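Local structure of aldehyde Dehydrogenase (Burkholderia cenocepacia, 4O6R) at residues 121-126 with 468-473; 147-152 with 174-179; 153-158 with 230-235. The protein probably oxidises aldehydes to carboxylic acids with NAD(P)+ as cofactor, and binds adenosine monophosphate in its nucleotide pocket. All blocks are in the same frame, centred on the assembly; numbering follows the deposited sequence.

Contact 1 of 3, residues 121-126 with 468-473; sequences GGMADK and MGFEAM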
loop_
_atom_site.group_PDB
_atom_site.type_symbol
_atom_site.label_atom_id
_atom_site.label_comp_id
_atom_site.label_asym_id
_atom_site.label_seq_id
_atom_site.Cartn_x
_atom_site.Cartn_y
_atom_site.Cartn_z
ATOM N N GLY A 121 -7.595 -12.882 11.954
ATOM C CA GLY A 121 -7.059 -14.164 11.563
ATOM C C GLY A 121 -6.702 -14.183 10.087
ATOM O O GLY A 121 -5.685 -14.737 9.712
ATOM N N GLY A 122 -7.514 -13.524 9.265
ATOM C CA GLY A 122 -7.223 -13.413 7.833
ATOM C C GLY A 122 -6.165 -12.349 7.555
ATOM O O GLY A 122 -5.455 -12.439 6.580
ATOM N N MET A 123 -6.061 -11.347 8.420
ATOM C CA MET A 123 -5.056 -10.292 8.270
ATOM C C MET A 123 -3.625 -10.728 8.549
ATOM O O MET A 123 -2.683 -10.109 8.051
ATOM C CB MET A 123 -5.373 -9.158 9.224
ATOM C CG MET A 123 -4.401 -7.987 9.234
ATOM S SD MET A 123 -4.296 -7.157 7.638
ATOM C CE MET A 123 -5.502 -5.851 7.806
ATOM N N ALA A 124 -3.441 -11.751 9.378
ATOM C CA ALA A 124 -2.124 -12.024 9.942
ATOM C C ALA A 124 -1.039 -12.123 8.883
ATOM O O ALA A 124 0.001 -11.480 9.014
ATOM C CB ALA A 124 -2.122 -13.248 10.831
ATOM N N ASP A 125 -1.310 -12.861 7.812
ATOM C CA ASP A 125 -0.308 -13.036 6.742
ATOM C C ASP A 125 -0.555 -12.101 5.564
ATOM O O ASP A 125 -0.038 -12.323 4.481
ATOM C CB ASP A 125 -0.218 -14.499 6.268
ATOM C CG ASP A 125 -1.503 -15.042 5.632
ATOM O OD1 ASP A 125 -2.584 -14.409 5.650
ATOM O OD2 ASP A 125 -1.423 -16.165 5.090
ATOM N N LYS A 126 -1.326 -11.039 5.766
ATOM C CA LYS A 126 -1.510 -10.058 4.699
ATOM C C LYS A 126 -0.701 -8.785 4.934
ATOM O O LYS A 126 -0.590 -7.962 4.025
ATOM C CB LYS A 126 -2.979 -9.690 4.550
ATOM C CG LYS A 126 -3.920 -10.869 4.403
ATOM C CD LYS A 126 -3.571 -11.798 3.263
ATOM C CE LYS A 126 -4.674 -12.827 3.092
ATOM N NZ LYS A 126 -4.801 -13.767 4.237
ATOM N N MET A 468 -8.571 -1.474 14.583
ATOM C CA MET A 468 -9.054 -1.994 13.316
ATOM C C MET A 468 -8.078 -1.818 12.138
ATOM O O MET A 468 -7.216 -0.932 12.097
ATOM C CB MET A 468 -10.408 -1.380 12.939
ATOM C CG MET A 468 -11.450 -1.354 14.049
ATOM S SD MET A 468 -11.701 -2.955 14.813
ATOM C CE MET A 468 -13.282 -2.648 15.558
ATOM N N GLY A 469 -8.221 -2.704 11.176
ATOM C CA GLY A 469 -7.612 -2.520 9.879
ATOM C C GLY A 469 -6.115 -2.662 9.820
ATOM O O GLY A 469 -5.462 -3.091 10.767
ATOM N N PHE A 470 -5.578 -2.271 8.675
ATOM C CA PHE A 470 -4.135 -2.139 8.516
ATOM C C PHE A 470 -3.540 -1.132 9.494
ATOM O O PHE A 470 -2.392 -1.236 9.881
ATOM C CB PHE A 470 -3.785 -1.755 7.091
ATOM C CG PHE A 470 -4.018 -2.859 6.099
ATOM C CD1 PHE A 470 -3.095 -3.880 5.955
ATOM C CD2 PHE A 470 -5.193 -2.912 5.357
ATOM C CE1 PHE A 470 -3.304 -4.903 5.052
ATOM C CE2 PHE A 470 -5.393 -3.922 4.443
ATOM C CZ PHE A 470 -4.452 -4.917 4.295
ATOM N N GLU A 471 -4.321 -0.147 9.871
ATOM C CA GLU A 471 -3.874 0.848 10.820
ATOM C C GLU A 471 -3.487 0.220 12.169
ATOM O O GLU A 471 -2.427 0.558 12.724
ATOM C CB GLU A 471 -4.925 1.920 10.992
ATOM C CG GLU A 471 -5.132 2.765 9.739
ATOM C CD GLU A 471 -6.134 2.174 8.729
ATOM O OE1 GLU A 471 -6.612 1.016 8.877
ATOM O OE2 GLU A 471 -6.479 2.899 7.775
ATOM N N ALA A 472 -4.318 -0.684 12.679
ATOM C CA ALA A 472 -4.016 -1.384 13.930
ATOM C C ALA A 472 -2.775 -2.247 13.743
ATOM O O ALA A 472 -1.926 -2.307 14.612
ATOM C CB ALA A 472 -5.190 -2.249 14.358
ATOM N N MET A 473 -2.667 -2.923 12.600
ATOM C CA MET A 473 -1.454 -3.745 12.336
ATOM C C MET A 473 -0.199 -2.910 12.330
ATOM O O MET A 473 0.839 -3.338 12.867
ATOM C CB MET A 473 -1.564 -4.485 11.011
ATOM C CG MET A 473 -2.677 -5.492 10.958
ATOM S SD MET A 473 -2.570 -6.762 12.216
ATOM C CE MET A 473 -1.172 -7.722 11.644
#

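Contact 2 of 3, residues 147-152 with 174-179; sequences IGVVGQ and GNTVVL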
loop_
_atom_site.group_PDB
_atom_site.type_symbol
_atom_site.label_atom_id
_atom_site.label_comp_id
_atom_site.label_asym_id
_atom_site.label_seq_id
_atom_site.Cartn_x
_atom_site.Cartn_y
_atom_site.Cartn_z
ATOM N N ILE A 147 6.224 -5.931 18.171
ATOM C CA ILE A 147 6.868 -5.116 19.199
ATOM C C ILE A 147 7.460 -5.991 20.290
ATOM O O ILE A 147 8.610 -5.759 20.707
ATOM C CB ILE A 147 5.866 -4.108 19.781
ATOM C CG1 ILE A 147 5.485 -3.112 18.676
ATOM C CG2 ILE A 147 6.447 -3.412 21.008
ATOM C CD1 ILE A 147 4.278 -2.284 19.018
ATOM N N GLY A 148 6.700 -6.995 20.718
ATOM C CA GLY A 148 7.125 -7.897 21.763
ATOM C C GLY A 148 5.952 -8.234 22.652
ATOM O O GLY A 148 4.966 -8.789 22.185
ATOM N N VAL A 149 6.083 -7.947 23.948
ATOM C CA VAL A 149 4.981 -8.117 24.900
ATOM C C VAL A 149 4.202 -6.805 24.957
ATOM O O VAL A 149 4.772 -5.716 25.156
ATOM C CB VAL A 149 5.473 -8.454 26.331
ATOM C CG1 VAL A 149 4.297 -8.621 27.301
ATOM C CG2 VAL A 149 6.283 -9.741 26.321
ATOM N N VAL A 150 2.909 -6.900 24.736
ATOM C CA VAL A 150 2.059 -5.713 24.753
ATOM C C VAL A 150 1.062 -5.819 25.886
ATOM O O VAL A 150 0.525 -6.894 26.155
ATOM C CB VAL A 150 1.371 -5.441 23.405
ATOM C CG1 VAL A 150 2.433 -5.216 22.316
ATOM C CG2 VAL A 150 0.444 -6.556 23.004
ATOM N N GLY A 151 0.844 -4.687 26.545
ATOM C CA GLY A 151 -0.066 -4.607 27.658
ATOM C C GLY A 151 -1.327 -3.902 27.196
ATOM O O GLY A 151 -1.243 -2.913 26.450
ATOM N N GLN A 152 -2.475 -4.394 27.644
ATOM C CA GLN A 152 -3.763 -3.847 27.207
ATOM C C GLN A 152 -4.696 -3.707 28.388
ATOM O O GLN A 152 -4.936 -4.656 29.119
ATOM C CB GLN A 152 -4.371 -4.731 26.115
ATOM C CG GLN A 152 -3.397 -5.011 24.973
ATOM C CD GLN A 152 -3.965 -5.890 23.875
ATOM O OE1 GLN A 152 -4.608 -6.914 24.136
ATOM N NE2 GLN A 152 -3.739 -5.498 22.631
ATOM N N GLY A 174 2.020 -10.887 15.752
ATOM C CA GLY A 174 3.099 -11.595 16.382
ATOM C C GLY A 174 3.540 -11.145 17.769
ATOM O O GLY A 174 4.591 -11.569 18.234
ATOM N N ASN A 175 2.748 -10.313 18.434
ATOM C CA ASN A 175 3.035 -9.917 19.819
ATOM C C ASN A 175 2.437 -10.917 20.774
ATOM O O ASN A 175 1.490 -11.617 20.426
ATOM C CB ASN A 175 2.437 -8.565 20.132
ATOM C CG ASN A 175 2.945 -7.482 19.209
ATOM O OD1 ASN A 175 4.047 -6.977 19.392
ATOM N ND2 ASN A 175 2.146 -7.133 18.189
ATOM N N THR A 176 2.956 -10.961 21.998
ATOM C CA THR A 176 2.271 -11.695 23.060
ATOM C C THR A 176 1.613 -10.649 23.936
ATOM O O THR A 176 1.945 -9.453 23.862
ATOM C CB THR A 176 3.214 -12.594 23.865
ATOM O OG1 THR A 176 4.325 -11.817 24.331
ATOM C CG2 THR A 176 3.674 -13.735 23.012
ATOM N N VAL A 177 0.667 -11.094 24.746
ATOM C CA VAL A 177 -0.320 -10.196 25.331
ATOM C C VAL A 177 -0.521 -10.393 26.820
ATOM O O VAL A 177 -0.640 -11.508 27.282
ATOM C CB VAL A 177 -1.693 -10.317 24.617
ATOM C CG1 VAL A 177 -2.806 -9.621 25.397
ATOM C CG2 VAL A 177 -1.580 -9.730 23.224
ATOM N N VAL A 178 -0.538 -9.284 27.550
ATOM C CA VAL A 178 -1.023 -9.264 28.922
ATOM C C VAL A 178 -2.176 -8.265 28.916
ATOM O O VAL A 178 -1.968 -7.077 28.653
ATOM C CB VAL A 178 0.054 -8.824 29.914
ATOM C CG1 VAL A 178 -0.510 -8.786 31.314
ATOM C CG2 VAL A 178 1.263 -9.775 29.816
ATOM N N LEU A 179 -3.374 -8.779 29.172
ATOM C CA LEU A 179 -4.561 -7.987 29.110
ATOM C C LEU A 179 -5.178 -7.851 30.518
ATOM O O LEU A 179 -5.409 -8.846 31.212
ATOM C CB LEU A 179 -5.546 -8.558 28.092
ATOM C CG LEU A 179 -6.788 -7.693 27.774
ATOM C CD1 LEU A 179 -7.211 -7.811 26.310
ATOM C CD2 LEU A 179 -7.946 -8.099 28.627
#

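Contact 3 of 3, residues 153-158 with 230-235; sequences IVPWNF and AFTGST. With AMP (adenosine monophosphate), chain E.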
loop_
_atom_site.group_PDB
_atom_site.type_symbol
_atom_site.label_atom_id
_atom_site.label_comp_id
_atom_site.label_asym_id
_atom_site.label_seq_id
_atom_site.Cartn_x
_atom_site.Cartn_y
_atom_site.Cartn_z
ATOM N N ILE A 153 -5.264 -2.516 28.535
ATOM C CA ILE A 153 -6.178 -2.193 29.627
ATOM C C ILE A 153 -7.493 -1.763 29.009
ATOM O O ILE A 153 -7.521 -0.835 28.213
ATOM C CB ILE A 153 -5.596 -1.086 30.535
ATOM C CG1 ILE A 153 -4.329 -1.586 31.222
ATOM C CG2 ILE A 153 -6.610 -0.671 31.598
ATOM C CD1 ILE A 153 -3.473 -0.529 31.856
ATOM N N VAL A 154 -8.571 -2.404 29.474
ATOM C CA VAL A 154 -9.894 -2.442 28.825
ATOM C C VAL A 154 -11.005 -2.063 29.832
ATOM O O VAL A 154 -11.009 -2.611 30.931
ATOM C CB VAL A 154 -10.145 -3.913 28.379
ATOM C CG1 VAL A 154 -11.464 -4.065 27.674
ATOM C CG2 VAL A 154 -9.006 -4.430 27.507
ATOM N N PRO A 155 -11.957 -1.149 29.477
ATOM C CA PRO A 155 -13.007 -0.854 30.405
ATOM C C PRO A 155 -14.190 -1.841 30.331
ATOM O O PRO A 155 -14.111 -2.868 29.642
ATOM C CB PRO A 155 -13.424 0.552 29.995
ATOM C CG PRO A 155 -13.221 0.589 28.547
ATOM C CD PRO A 155 -12.098 -0.357 28.241
ATOM N N TRP A 156 -15.280 -1.489 31.013
ATOM C CA TRP A 156 -16.366 -2.419 31.286
ATOM C C TRP A 156 -17.561 -2.304 30.350
ATOM O O TRP A 156 -18.536 -3.024 30.557
ATOM C CB TRP A 156 -16.844 -2.218 32.725
ATOM C CG TRP A 156 -16.983 -0.766 33.111
ATOM C CD1 TRP A 156 -16.085 -0.026 33.812
ATOM C CD2 TRP A 156 -18.064 0.117 32.771
ATOM N NE1 TRP A 156 -16.551 1.260 33.954
ATOM C CE2 TRP A 156 -17.759 1.375 33.313
ATOM C CE3 TRP A 156 -19.265 -0.039 32.060
ATOM C CZ2 TRP A 156 -18.639 2.477 33.214
ATOM C CZ3 TRP A 156 -20.139 1.058 31.947
ATOM C CH2 TRP A 156 -19.818 2.296 32.531
ATOM N N ASN A 157 -17.515 -1.425 29.334
ATOM C CA ASN A 157 -18.737 -1.183 28.554
ATOM C C ASN A 157 -19.001 -2.178 27.409
ATOM O O ASN A 157 -20.160 -2.506 27.146
ATOM C CB ASN A 157 -18.829 0.261 28.076
ATOM C CG ASN A 157 -17.665 0.676 27.237
ATOM O OD1 ASN A 157 -16.526 0.443 27.601
ATOM N ND2 ASN A 157 -17.937 1.325 26.128
ATOM N N PHE A 158 -17.941 -2.705 26.789
ATOM C CA PHE A 158 -18.054 -3.741 25.758
ATOM C C PHE A 158 -16.947 -4.753 26.010
ATOM O O PHE A 158 -16.063 -4.935 25.189
ATOM C CB PHE A 158 -17.897 -3.144 24.357
ATOM C CG PHE A 158 -19.064 -2.298 23.885
ATOM C CD1 PHE A 158 -20.283 -2.887 23.581
ATOM C CD2 PHE A 158 -18.911 -0.938 23.661
ATOM C CE1 PHE A 158 -21.338 -2.139 23.093
ATOM C CE2 PHE A 158 -19.958 -0.173 23.160
ATOM C CZ PHE A 158 -21.176 -0.768 22.878
ATOM N N ALA A 230 -1.711 -0.184 25.690
ATOM C CA ALA A 230 -2.906 0.305 25.032
ATOM C C ALA A 230 -4.000 0.469 26.073
ATOM O O ALA A 230 -4.272 -0.469 26.854
ATOM C CB ALA A 230 -3.333 -0.642 23.937
ATOM N N PHE A 231 -4.599 1.660 26.114
ATOM C CA PHE A 231 -5.557 1.993 27.136
ATOM C C PHE A 231 -6.783 2.692 26.558
ATOM O O PHE A 231 -6.685 3.602 25.698
ATOM C CB PHE A 231 -4.904 2.888 28.211
ATOM C CG PHE A 231 -5.894 3.450 29.200
ATOM C CD1 PHE A 231 -6.295 2.710 30.279
ATOM C CD2 PHE A 231 -6.442 4.715 29.017
ATOM C CE1 PHE A 231 -7.224 3.212 31.185
ATOM C CE2 PHE A 231 -7.374 5.232 29.901
ATOM C CZ PHE A 231 -7.773 4.468 30.979
ATOM N N THR A 232 -7.943 2.247 27.036
ATOM C CA THR A 232 -9.234 2.848 26.710
ATOM C C THR A 232 -9.869 3.190 28.023
ATOM O O THR A 232 -9.973 2.307 28.900
ATOM C CB THR A 232 -10.101 1.836 25.951
ATOM O OG1 THR A 232 -9.485 1.544 24.705
ATOM C CG2 THR A 232 -11.512 2.322 25.713
ATOM N N GLY A 233 -10.299 4.439 28.180
ATOM C CA GLY A 233 -10.863 4.904 29.446
ATOM C C GLY A 233 -10.855 6.419 29.547
ATOM O O GLY A 233 -10.915 7.097 28.519
ATOM N N SER A 234 -10.781 6.955 30.770
ATOM C CA SER A 234 -10.919 8.389 31.004
ATOM C C SER A 234 -9.662 9.145 30.600
ATOM O O SER A 234 -8.564 8.606 30.596
ATOM C CB SER A 234 -11.226 8.690 32.480
ATOM O OG SER A 234 -10.094 8.481 33.327
ATOM N N THR A 235 -9.837 10.433 30.326
ATOM C CA THR A 235 -8.713 11.325 30.049
ATOM C C THR A 235 -7.728 11.348 31.169
ATOM O O THR A 235 -6.511 11.241 30.936
ATOM C CB THR A 235 -9.202 12.767 29.828
ATOM O OG1 THR A 235 -10.410 12.729 29.074
ATOM C CG2 THR A 235 -8.161 13.588 29.041
HETATM P P AMP E . -10.951 4.431 33.868
HETATM O O1P AMP E . -10.725 5.224 32.626
HETATM O O2P AMP E . -10.022 4.874 35.019
HETATM O O3P AMP E . -12.444 4.276 34.210
HETATM O "O5'" AMP E . -10.505 2.865 33.593
HETATM C "C5'" AMP E . -10.610 2.034 32.405
HETATM C "C4'" AMP E . -9.685 0.801 32.631
HETATM O "O4'" AMP E . -8.423 1.268 33.149
HETATM C "C3'" AMP E . -10.142 -0.257 33.644
HETATM O "O3'" AMP E . -9.834 -1.639 33.272
HETATM C "C2'" AMP E . -9.428 0.189 34.932
HETATM O "O2'" AMP E . -9.279 -0.806 35.970
HETATM C "C1'" AMP E . -8.089 0.715 34.421
HETATM N N9 AMP E . -7.388 1.705 35.308
HETATM C C8 AMP E . -7.928 2.502 36.279
HETATM N N7 AMP E . -6.955 3.248 36.898
HETATM C C5 AMP E . -5.756 2.951 36.323
HETATM C C6 AMP E . -4.328 3.366 36.458
HETATM N N6 AMP E . -3.937 4.276 37.361
HETATM N N1 AMP E . -3.388 2.827 35.661
HETATM C C2 AMP E . -3.739 1.909 34.749
HETATM N N3 AMP E . -5.006 1.471 34.574
HETATM C C4 AMP E . -6.051 1.931 35.293
#

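Contact 1 of 3, residues 121-126 with 468-473
Met123 reaches across to lay its terminal methyl on the ring of Phe470 and its CG against Met473, and these two meetings make up most of the contact. CE sits almost exactly over the middle of the ring, 3.5 Å from the centroid of Phe470 and only 6° off the ring normal, a CH-pi contact over one face. The sulfur follows more obliquely: SD is 3.6 Å from Phe470 CE1, near the rim of the same ring, which makes the pair a Met-aromatic contact. What puts the methyl there is the shape of the Met123 chain, which leaves the backbone with CG anti to N (chi1 178°) and then bends at chi2 and again at chi3. Met473 comes to the root of that bend. It is itself folded, and the two methionines run past each other in opposite directions, with Met123 CG 3.5 Å from Met473 CG, tighter than usual for two carbons. At the ring edge, near its plane, lies the backbone Lys126 O, 4.2 Å from Phe470 CE1. The end of Lys126 leads the other way, where NZ donates to Gly122 O at 2.8 Å and forms a salt bridge with Asp125 OD1 at 2.7 Å, meeting that oxygen on its syn side, somewhat out of the carboxylate plane. Met473 also rests on Ala172 of helix 159-172. Chemically, then, helices 102-123 and 469-475 are joined here by dispersion and by the polarisability of sulfur and ring, while the lysine charge is probably balanced largely by Asp125, with Tyr119 of the second subunit beside it in a cation-pi contact, and its bond to Gly122 O probably offsets some of the partial negative charge on that carbonyl near the end of helix 102-123.

Contact 2 of 3, residues 147-152 with 174-179
Two neighbouring parallel strands of the nucleotide-binding sheet, 149-152 and 176-179, pair here as the two beta arms of a beta-alpha-beta crossover whose helix is 159-172. Their directions differ by 25°, and four backbone bonds join them: Thr176 N to Gly148 O, Val150 N to Thr176 O (2.9 Å), Val178 N to Val150 O (3.0 Å) and Gln152 N to Val178 O. Before the pairing begins, Asn175 extends the grip through its side chain. Its OD1 takes the Gly148 N-H at 3.0 Å, nearly straight (167°) and in the carbonyl plane, while the Ile147 N-H adds a weak, bent bond to the same oxygen. The amide is held from its other end as well, ND2 donating to Tyr476 O and Ala170 O, so its rotation is well fixed. Gly174, just before it, closes helix 159-172 with a Schellman motif. On one face Val150 CG2 meets Val177 CG2 at 3.8 Å, and Gln152 extends beyond CG to bring OE1 among methyls, 3.5 Å from both Val177 CG1 and Leu179 CD1. That oxygen is buried without a polar partner in the model; NE2 is satisfied by Lys166 O and Tyr476 OH. On the other face Val149 CG2 lies 3.5 Å from Thr176 OG1 and its CG1 4.1 Å from Val178 CG2, and the threonine hydroxyl is bonded to Ala57 O. The pair is thus sandwiched: helix 159-172 packs on the face of Val150, Gln152 and Leu179, helix 47-66 on that of Val149, Thr176 and Val178. Within the sheet, Gly151 bonds onward to Lys228 and Ala230 of strand 228-232, Val149 to Gly227 just before it, and Val177 to Val205.

Contact 3 of 3, residues 153-158 with 230-235
The end of strand 138-153 pairs in parallel with strand 228-232 at Ile153 and Phe231 (CA atoms 4.9 Å apart), after which the chains diverge, to 6.2 Å between the CA atoms of Pro155 and Gly233. Ile153 N donates to Ala230 O at 2.8 Å, nearly straight (166°), and Thr232 N returns a weak bond to Ile153 O. The side chains of the bridged pair, Ile153 and Phe231, lie on the same face of the sheet. The branch methyl CG2 of Ile153, anti to the backbone N, meets the edge of the ring, 3.6 Å from Phe231 CD1, and its CD1 meets the N3 edge of the adenine nearly in the plane of the base, 3.7 Å from AMP N3. The ribose O4' also lies at the Phe231 ring edge and in its plane, though so close to CE1 that the exact spacing is doubtful. On the diverging side Pro155 lays its ring against Thr232, with Pro155 CD 3.7 Å from Thr232 CG2. Within these segments the main polar grip comes from the backbone: AMP O3' donates to Val154 O at 2.8 Å, and the Ser234 N-H is directed at AMP O1P, though the modelled spacing is too short to be trusted. Ser234 OG caps the next helix through Thr237 N, while Lys180 NZ, Thr237 OG1 and Gln218 OE1 bond AMP as well. Apolar side chains border the base and sugar, the ribose is also held through its O3' hydroxyl, and the phosphate lies at the start of helix 235-245, whose dipole would probably favour it, as expected for the adenosine half of NAD(P)+ in this family.

In the fold
Contacts 2 and 3 are consecutive parts of one sheet, with centres about 16 Å apart: strand 138-153 pairs with 176-180 in contact 2 and with 228-232 in contact 3. They touch through Gly151 O and Ala230 N at 2.9 Å, a probable hydrogen bond, and through Leu179 CG packed on Val154 CG2 at 4.0 Å. Contact 3 lines the AMP pocket directly, whereas contact 2 stands behind it, the Leu179 side chain about 8 Å from the nucleotide. Contact 1 lies away from that pocket, its centre about 15 Å from that of contact 2 and 22 Å from that of contact 3; along the chain its loop encloses both.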